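Local structure of putative oxidoreductase (Jannaschia sp., 3C24) at residues 11-16 and 35-40; 95-100 and 114-119; 145-150 and 175-180. The protein probably acts as an NAD(P)-dependent oxidoreductase, with a Rossmann-type domain presumably holding the dinucleotide cofactor. One frame throughout, in Å; residues are numbered along the deposited sequence. Where two conformers were deposited one is given.

Contact 1. Residues 11-16 and 35-40; sequences PKTVAI and AHHLAA
Paired in parallel, T13-I16 and H37-A40 approach to 4.6 Å between axes at 22°, and V14 and H37 share the shortest backbone bond, V14 N to H37 O, at 2.7 Å. The ladder continues through A39 N to V14 O, whose donor stands above the carbonyl plane, and I16 N to A39 O. Ahead of the strand, the H36 imidazole takes over as a backbone partner: its ND1 accepts the amide of K12 (N to ND1 2.9 Å), the donor only 2° out of the ring plane. Its CG is turned anti to the carbonyl carbon (chi1 -69°), which lays the ring alongside K12 CB and CG. The other ring nitrogen, NE2, is hydrogen-bonded to D167 OD2 on helix 160-172. With an alanine replacing this histidine, the K12 amide and the D167 carboxylate would probably each lose the ring nitrogen that now meets them. I16 CD1 meets L38 CD1 at 3.7 Å, crossing at about a right angle on the face covered by helix 22-33; A15 CB and A39 CB touch at 4.0 Å on the opposite face. This is the first beta-alpha-beta unit of the Rossmann-type domain, consistent with cofactor binding near its strand ends. As ND1 accepts the K12 N-H, the H36 ring is probably neutral with its proton on NE2, tying the start of strand 13-17 to helix 160-172, remote in sequence but packed alongside.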
loop_
_atom_site.group_PDB
_atom_site.type_symbol
_atom_site.label_atom_id
_atom_site.label_comp_id
_atom_site.label_asym_id
_atom_site.label_seq_id
_atom_site.Cartn_x
_atom_site.Cartn_y
_atom_site.Cartn_z
ATOM N N PRO A 11 7.276 16.919 -34.327
ATOM C CA PRO A 11 8.585 16.516 -33.825
ATOM C C PRO A 11 9.387 17.693 -33.417
ATOM O O PRO A 11 9.422 18.739 -34.061
ATOM C CB PRO A 11 9.233 15.804 -35.014
ATOM C CG PRO A 11 8.367 16.075 -36.184
ATOM C CD PRO A 11 7.010 16.403 -35.680
ATOM N N LYS A 12 10.042 17.494 -32.303
ATOM C CA LYS A 12 10.894 18.493 -31.706
ATOM C C LYS A 12 12.276 17.925 -31.487
ATOM O O LYS A 12 12.444 16.726 -31.404
ATOM C CB LYS A 12 10.316 18.887 -30.351
ATOM C CG LYS A 12 8.918 19.452 -30.417
ATOM C CD LYS A 12 8.914 20.893 -30.891
ATOM C CE LYS A 12 7.496 21.422 -31.001
ATOM N NZ LYS A 12 6.694 20.815 -32.125
ATOM N N THR A 13 13.244 18.804 -31.421
ATOM C CA THR A 13 14.593 18.387 -31.088
ATOM C C THR A 13 14.711 18.448 -29.563
ATOM O O THR A 13 14.570 19.490 -28.962
ATOM C CB THR A 13 15.651 19.202 -31.798
ATOM O OG1 THR A 13 15.520 18.949 -33.210
ATOM C CG2 THR A 13 17.028 18.765 -31.340
ATOM N N VAL A 14 14.991 17.294 -28.951
ATOM C CA VAL A 14 14.998 17.182 -27.504
ATOM C C VAL A 14 16.366 16.757 -27.055
ATOM O O VAL A 14 16.817 15.650 -27.404
ATOM C CB VAL A 14 13.973 16.143 -27.042
ATOM C CG1 VAL A 14 13.917 16.000 -25.500
ATOM C CG2 VAL A 14 12.531 16.453 -27.565
ATOM N N ALA A 15 17.025 17.652 -26.312
ATOM C CA ALA A 15 18.324 17.383 -25.711
ATOM C C ALA A 15 18.086 16.908 -24.296
ATOM O O ALA A 15 17.270 17.466 -23.534
ATOM C CB ALA A 15 19.201 18.632 -25.728
ATOM N N ILE A 16 18.740 15.818 -23.945
ATOM C CA ILE A 16 18.653 15.288 -22.593
ATOM C C ILE A 16 20.032 15.343 -21.951
ATOM O O ILE A 16 20.967 14.714 -22.410
ATOM C CB ILE A 16 18.141 13.850 -22.589
ATOM C CG1 ILE A 16 16.764 13.759 -23.264
ATOM C CG2 ILE A 16 18.049 13.297 -21.168
ATOM C CD1 ILE A 16 16.303 12.390 -23.552
ATOM N N ALA A 35 9.314 9.868 -32.548
ATOM C CA ALA A 35 9.413 10.724 -33.765
ATOM C C ALA A 35 10.194 12.003 -33.470
ATOM O O ALA A 35 10.666 12.687 -34.345
ATOM C CB ALA A 35 8.042 11.083 -34.301
ATOM N N HIS A 36 10.403 12.267 -32.182
ATOM C CA HIS A 36 11.217 13.411 -31.801
ATOM C C HIS A 36 12.682 13.164 -32.105
ATOM O O HIS A 36 13.117 12.017 -32.182
ATOM C CB HIS A 36 11.034 13.715 -30.316
ATOM C CG HIS A 36 9.682 14.237 -29.996
ATOM N ND1 HIS A 36 9.202 15.397 -30.565
ATOM C CD2 HIS A 36 8.688 13.773 -29.191
ATOM C CE1 HIS A 36 7.969 15.616 -30.138
ATOM N NE2 HIS A 36 7.637 14.654 -29.297
ATOM N N HIS A 37 13.430 14.243 -32.285
ATOM C CA HIS A 37 14.863 14.180 -32.616
ATOM C C HIS A 37 15.661 14.318 -31.362
ATOM O O HIS A 37 15.549 15.268 -30.653
ATOM C CB HIS A 37 15.298 15.256 -33.616
ATOM C CG HIS A 37 14.469 15.267 -34.853
ATOM N ND1 HIS A 37 14.373 14.171 -35.680
ATOM C CD2 HIS A 37 13.644 16.211 -35.371
ATOM C CE1 HIS A 37 13.539 14.446 -36.669
ATOM N NE2 HIS A 37 13.083 15.675 -36.503
ATOM N N LEU A 38 16.500 13.334 -31.106
ATOM C CA LEU A 38 17.278 13.295 -29.881
ATOM C C LEU A 38 18.663 13.869 -29.963
ATOM O O LEU A 38 19.390 13.652 -30.926
ATOM C CB LEU A 38 17.445 11.821 -29.430
ATOM C CG LEU A 38 18.372 11.539 -28.235
ATOM C CD1 LEU A 38 17.838 12.073 -26.914
ATOM C CD2 LEU A 38 18.644 10.024 -28.105
ATOM N N ALA A 39 19.033 14.577 -28.912
ATOM C CA ALA A 39 20.429 14.978 -28.663
ATOM C C ALA A 39 20.787 14.497 -27.261
ATOM O O ALA A 39 20.398 15.116 -26.281
ATOM C CB ALA A 39 20.663 16.484 -28.786
ATOM N N ALA A 40 21.532 13.381 -27.199
ATOM C CA ALA A 40 21.911 12.749 -25.928
ATOM C C ALA A 40 23.178 13.353 -25.433
ATOM O O ALA A 40 24.250 13.089 -25.996
ATOM C CB ALA A 40 22.058 11.233 -26.054
#

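Contact 2. Residues 95-100 and 114-119; sequences TIVLIL and ADITYF
F119 lies beside L98 and I96 in a parallel pair of the Rossmann-type sheet, where strands 96-99 and 117-123 are joined through helix 103-107 as a beta-alpha-beta unit. Its CG is anti to the backbone N (chi1 -172°), which sends the ring alongside L98: ring atom CD1 is 3.9 Å from L98 CG, while F119 CB rests on I96 CG2 at the same distance. Helix 160-172 covers this face, and the F119 ring also meets that of Y162 with the planes at about 45°. T117, on the same face, sets CG2 against I96 CG1 at 3.8 Å, and its OG1 is hydrogen-bonded to H161 ND1. V97 is gripped through both backbone polar atoms: its N donates to T117 O at 2.8 Å, and its O accepts F119 N at 3.0 Å. One step on, I99 N donates to F119 O at 2.8 Å. The V97 side chain lies on the other face, CB and CG1 against the ring of Y118, whose hydroxyl is hydrogen-bonded to P111 O. That ring is held from two directions: I116 CD1, from its own segment, sits over the centre of one face, 3.7 Å above the plane, and V97 CG1 comes in at the ring edge, 3.9 Å from Y118 CE1.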
loop_
_atom_site.group_PDB
_atom_site.type_symbol
_atom_site.label_atom_id
_atom_site.label_comp_id
_atom_site.label_asym_id
_atom_site.label_seq_id
_atom_site.Cartn_x
_atom_site.Cartn_y
_atom_site.Cartn_z
ATOM N N THR A 95 13.257 28.362 -25.763
ATOM C CA THR A 95 13.603 26.988 -25.440
ATOM C C THR A 95 12.797 26.582 -24.197
ATOM O O THR A 95 12.635 27.365 -23.251
ATOM C CB THR A 95 15.122 26.846 -25.199
ATOM O OG1 THR A 95 15.819 27.259 -26.364
ATOM C CG2 THR A 95 15.508 25.386 -24.829
ATOM N N ILE A 96 12.349 25.331 -24.193
ATOM C CA ILE A 96 11.633 24.747 -23.063
ATOM C C ILE A 96 12.650 23.954 -22.237
ATOM O O ILE A 96 13.236 23.017 -22.714
ATOM C CB ILE A 96 10.522 23.794 -23.504
ATOM C CG1 ILE A 96 9.408 24.545 -24.204
ATOM C CG2 ILE A 96 9.897 23.060 -22.317
ATOM C CD1 ILE A 96 8.502 23.600 -25.130
ATOM N N VAL A 97 12.906 24.437 -21.037
ATOM C CA VAL A 97 13.765 23.767 -20.041
ATOM C C VAL A 97 12.829 22.936 -19.161
ATOM O O VAL A 97 11.927 23.469 -18.444
ATOM C CB VAL A 97 14.548 24.782 -19.222
ATOM C CG1 VAL A 97 15.304 24.065 -18.089
ATOM C CG2 VAL A 97 15.493 25.609 -20.163
ATOM N N LEU A 98 13.018 21.619 -19.252
ATOM C CA LEU A 98 12.123 20.659 -18.651
ATOM C C LEU A 98 12.760 19.977 -17.446
ATOM O O LEU A 98 13.803 19.330 -17.530
ATOM C CB LEU A 98 11.675 19.682 -19.735
ATOM C CG LEU A 98 10.302 19.018 -19.626
ATOM C CD1 LEU A 98 9.946 18.251 -20.929
ATOM C CD2 LEU A 98 10.252 18.142 -18.406
ATOM N N ILE A 99 12.111 20.233 -16.323
ATOM C CA ILE A 99 12.537 19.724 -15.003
ATOM C C ILE A 99 11.611 18.586 -14.594
ATOM O O ILE A 99 10.402 18.634 -14.786
ATOM C CB ILE A 99 12.607 20.829 -13.894
ATOM C CG1 ILE A 99 13.154 22.176 -14.399
ATOM C CG2 ILE A 99 13.460 20.356 -12.741
ATOM C CD1 ILE A 99 12.067 23.219 -14.785
ATOM N N LEU A 100 12.215 17.553 -14.029
ATOM C CA LEU A 100 11.506 16.318 -13.728
ATOM C C LEU A 100 11.051 16.186 -12.280
ATOM O O LEU A 100 10.699 15.079 -11.830
ATOM C CB LEU A 100 12.417 15.131 -14.104
ATOM C CG LEU A 100 12.970 15.109 -15.545
ATOM C CD1 LEU A 100 13.783 13.818 -15.894
ATOM C CD2 LEU A 100 11.827 15.328 -16.536
ATOM N N ALA A 114 13.381 35.335 -18.208
ATOM C CA ALA A 114 11.980 35.500 -18.604
ATOM C C ALA A 114 11.579 34.952 -19.949
ATOM O O ALA A 114 10.436 34.545 -20.135
ATOM C CB ALA A 114 11.617 36.991 -18.570
ATOM N N ASP A 115 12.537 34.961 -20.861
ATOM C CA ASP A 115 12.292 34.660 -22.282
ATOM C C ASP A 115 12.544 33.209 -22.661
ATOM O O ASP A 115 12.609 32.865 -23.855
ATOM C CB ASP A 115 13.100 35.562 -23.195
ATOM C CG ASP A 115 14.597 35.261 -23.147
ATOM O OD1 ASP A 115 15.075 35.117 -22.000
ATOM O OD2 ASP A 115 15.272 35.271 -24.215
ATOM N N ILE A 116 12.538 32.359 -21.653
ATOM C CA ILE A 116 12.535 30.903 -21.860
ATOM C C ILE A 116 11.333 30.300 -21.081
ATOM O O ILE A 116 10.687 30.963 -20.272
ATOM C CB ILE A 116 13.876 30.168 -21.561
ATOM C CG1 ILE A 116 14.353 30.360 -20.100
ATOM C CG2 ILE A 116 14.973 30.643 -22.552
ATOM C CD1 ILE A 116 13.734 29.462 -19.065
ATOM N N THR A 117 11.072 29.024 -21.327
ATOM C CA THR A 117 9.975 28.316 -20.696
ATOM C C THR A 117 10.535 27.317 -19.709
ATOM O O THR A 117 11.532 26.655 -19.995
ATOM C CB THR A 117 9.172 27.541 -21.763
ATOM O OG1 THR A 117 8.463 28.466 -22.599
ATOM C CG2 THR A 117 8.203 26.514 -21.130
ATOM N N TYR A 118 9.906 27.250 -18.551
ATOM C CA TYR A 118 10.171 26.213 -17.555
ATOM C C TYR A 118 8.922 25.378 -17.476
ATOM O O TYR A 118 7.810 25.890 -17.261
ATOM C CB TYR A 118 10.489 26.815 -16.160
ATOM C CG TYR A 118 11.865 27.398 -15.985
ATOM C CD1 TYR A 118 12.979 26.676 -16.257
ATOM C CD2 TYR A 118 12.030 28.632 -15.359
ATOM C CE1 TYR A 118 14.243 27.220 -16.046
ATOM C CE2 TYR A 118 13.287 29.177 -15.152
ATOM C CZ TYR A 118 14.380 28.475 -15.466
ATOM O OH TYR A 118 15.620 29.040 -15.204
ATOM N N PHE A 119 9.125 24.084 -17.661
ATOM C CA PHE A 119 8.077 23.090 -17.634
ATOM C C PHE A 119 8.519 22.012 -16.668
ATOM O O PHE A 119 9.640 21.543 -16.747
ATOM C CB PHE A 119 7.861 22.521 -19.030
ATOM C CG PHE A 119 6.655 21.613 -19.140
ATOM C CD1 PHE A 119 6.744 20.261 -18.829
ATOM C CD2 PHE A 119 5.453 22.086 -19.590
ATOM C CE1 PHE A 119 5.629 19.445 -18.915
ATOM C CE2 PHE A 119 4.365 21.257 -19.675
ATOM C CZ PHE A 119 4.471 19.936 -19.359
#

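Contact 3. Residues 145-150 and 175-180; sequences IAKQAI and PVTRTH
I150, packed on V176, forms the tight, buried part of this contact, CG2 to CG2 at 3.8 Å with the side chains at about a right angle. I150 holds CG1 between its backbone N and carbonyl carbon (chi1 68°); there I150 CG1 lies 3.7 Å from T179 OG1, with T179 CG2 just beyond. W173 and C169 and E170 of helix 160-172 close over I150, and T179 OG1 is hydrogen-bonded to E170 OE2. The parallel strands are interrupted by a beta bulge: Q148 bridges V176, but I150 bridges T179, one residue further on. At the bulge Q148 O receives T177 N at 2.9 Å from above the carbonyl plane, and beyond it I150 N binds R178 O and H180 N binds I150 O at 2.9 Å in a nearly straight bond (177° at the hydrogen). The solvent side differs in burial rather than in distance. K147 crosses the exposed T177 with K147 CB to T177 CG2 at 3.8 Å, and its ammonium goes on to a salt bridge with E132; P175, which follows a cis peptide bond, rests its CG and CD on the carbonyl O of I145, each at 3.5 Å. R178 and H180 meet the second subunit. This beta-alpha-beta unit, strand 148-156, helix 160-172 and strand 176-181, thus sets an aliphatic patch (I150, V176) beside hydrogen-bonded polar groups, and has an outer edge where D226 of the second subunit, in a salt bridge with R178 NE, probably balances its charge and is also hydrogen-bonded to H180 NE2.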
loop_
_atom_site.group_PDB
_atom_site.type_symbol
_atom_site.label_atom_id
_atom_site.label_comp_id
_atom_site.label_asym_id
_atom_site.label_seq_id
_atom_site.Cartn_x
_atom_site.Cartn_y
_atom_site.Cartn_z
ATOM N N ILE A 145 6.905 0.786 -18.511
ATOM C CA ILE A 145 6.413 -0.527 -19.047
ATOM C C ILE A 145 4.918 -0.644 -18.760
ATOM O O ILE A 145 4.102 -0.786 -19.680
ATOM C CB ILE A 145 7.181 -1.737 -18.528
ATOM C CG1 ILE A 145 8.693 -1.511 -18.763
ATOM C CG2 ILE A 145 6.695 -2.985 -19.295
ATOM C CD1 ILE A 145 9.591 -2.483 -18.067
ATOM N N ALA A 146 4.593 -0.524 -17.468
ATOM C CA ALA A 146 3.196 -0.485 -16.995
ATOM C C ALA A 146 2.621 0.897 -17.220
ATOM O O ALA A 146 3.336 1.885 -17.161
ATOM C CB ALA A 146 3.090 -0.875 -15.498
ATOM N N LYS A 147 1.318 0.943 -17.474
ATOM C CA LYS A 147 0.593 2.202 -17.706
ATOM C C LYS A 147 0.616 3.028 -16.407
ATOM O O LYS A 147 0.519 2.488 -15.308
ATOM C CB LYS A 147 -0.862 1.944 -18.132
ATOM C CG LYS A 147 -1.051 1.180 -19.434
ATOM C CD LYS A 147 -2.529 0.909 -19.683
ATOM C CE LYS A 147 -3.113 -0.146 -18.748
ATOM N NZ LYS A 147 -2.429 -1.487 -18.876
ATOM N N GLN A 148 0.690 4.354 -16.553
ATOM C CA GLN A 148 0.646 5.264 -15.414
ATOM C C GLN A 148 0.098 6.588 -15.866
ATOM O O GLN A 148 0.118 6.894 -17.056
ATOM C CB GLN A 148 2.047 5.505 -14.852
ATOM C CG GLN A 148 2.952 6.357 -15.775
ATOM C CD GLN A 148 4.312 6.625 -15.141
ATOM O OE1 GLN A 148 4.426 6.800 -13.923
ATOM N NE2 GLN A 148 5.363 6.667 -15.966
ATOM N N ALA A 149 -0.368 7.351 -14.902
ATOM C CA ALA A 149 -0.723 8.751 -15.117
ATOM C C ALA A 149 0.529 9.621 -14.773
ATOM O O ALA A 149 1.482 9.166 -14.134
ATOM C CB ALA A 149 -1.898 9.138 -14.180
ATOM N N ILE A 150 0.537 10.867 -15.228
ATOM C CA ILE A 150 1.596 11.819 -14.893
ATOM C C ILE A 150 0.974 13.179 -14.541
ATOM O O ILE A 150 -0.214 13.421 -14.797
ATOM C CB ILE A 150 2.608 11.990 -16.048
ATOM C CG1 ILE A 150 1.971 12.695 -17.253
ATOM C CG2 ILE A 150 3.177 10.602 -16.486
ATOM C CD1 ILE A 150 3.023 13.008 -18.383
ATOM N N PRO A 175 3.912 3.897 -21.174
ATOM C CA PRO A 175 2.598 4.371 -21.598
ATOM C C PRO A 175 1.897 5.176 -20.543
ATOM O O PRO A 175 1.857 4.797 -19.378
ATOM C CB PRO A 175 1.843 3.059 -21.913
ATOM C CG PRO A 175 2.489 2.055 -21.061
ATOM C CD PRO A 175 3.935 2.428 -21.002
ATOM N N VAL A 176 1.371 6.324 -20.950
ATOM C CA VAL A 176 0.668 7.244 -20.041
ATOM C C VAL A 176 -0.796 7.265 -20.376
ATOM O O VAL A 176 -1.199 7.464 -21.533
ATOM C CB VAL A 176 1.260 8.697 -20.161
ATOM C CG1 VAL A 176 0.454 9.734 -19.326
ATOM C CG2 VAL A 176 2.734 8.717 -19.803
ATOM N N THR A 177 -1.601 7.131 -19.350
ATOM C CA THR A 177 -3.027 7.096 -19.539
ATOM C C THR A 177 -3.642 8.463 -19.479
ATOM O O THR A 177 -4.518 8.788 -20.254
ATOM C CB THR A 177 -3.683 6.218 -18.473
ATOM O OG1 THR A 177 -3.235 6.620 -17.181
ATOM C CG2 THR A 177 -3.295 4.786 -18.695
ATOM N N ARG A 178 -3.240 9.191 -18.462
ATOM C CA ARG A 178 -3.749 10.534 -18.159
ATOM C C ARG A 178 -2.614 11.481 -17.802
ATOM O O ARG A 178 -1.705 11.102 -17.108
ATOM C CB ARG A 178 -4.668 10.483 -16.915
ATOM C CG ARG A 178 -5.914 9.679 -17.046
ATOM C CD ARG A 178 -6.824 9.763 -15.826
ATOM N NE ARG A 178 -6.436 8.889 -14.722
ATOM C CZ ARG A 178 -6.649 7.587 -14.720
ATOM N NH1 ARG A 178 -7.249 7.008 -15.751
ATOM N NH2 ARG A 178 -6.276 6.860 -13.688
ATOM N N THR A 179 -2.726 12.713 -18.293
ATOM C CA THR A 179 -1.814 13.789 -17.960
ATOM C C THR A 179 -2.581 14.896 -17.292
ATOM O O THR A 179 -3.378 15.591 -17.922
ATOM C CB THR A 179 -1.162 14.356 -19.224
ATOM O OG1 THR A 179 -0.541 13.266 -19.931
ATOM C CG2 THR A 179 -0.122 15.361 -18.901
ATOM N N HIS A 180 -2.293 15.058 -16.010
ATOM C CA HIS A 180 -2.934 16.059 -15.148
ATOM C C HIS A 180 -2.132 17.358 -15.096
ATOM O O HIS A 180 -0.990 17.376 -14.705
ATOM C CB HIS A 180 -3.055 15.540 -13.726
ATOM C CG HIS A 180 -3.812 14.253 -13.611
ATOM N ND1 HIS A 180 -5.190 14.196 -13.702
ATOM C CD2 HIS A 180 -3.389 12.994 -13.375
ATOM C CE1 HIS A 180 -5.575 12.940 -13.551
ATOM N NE2 HIS A 180 -4.508 12.195 -13.327
#

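How the contacts relate
All three contacts are parallel strand pairs of one seven-stranded sheet, and each is bridged by a helix in a beta-alpha-beta unit. Contact 2 lies inside the sheet and all its touching residues are buried, so aliphatic and aromatic packing dominates. Contacts 1 and 3 include the outermost strands within the chain, 37-41 and 176-181, and are partly exposed, with histidines that find carboxylates: a helix residue for contact 1, the second subunit for contact 3. Helix 160-172 packs against all three. Contact 3 alone carries a bulge and reaches the dimer partner. Contacts 2 and 3 contribute the neighbouring strands 117-123 and 148-156, yet their centres are 22 Å apart.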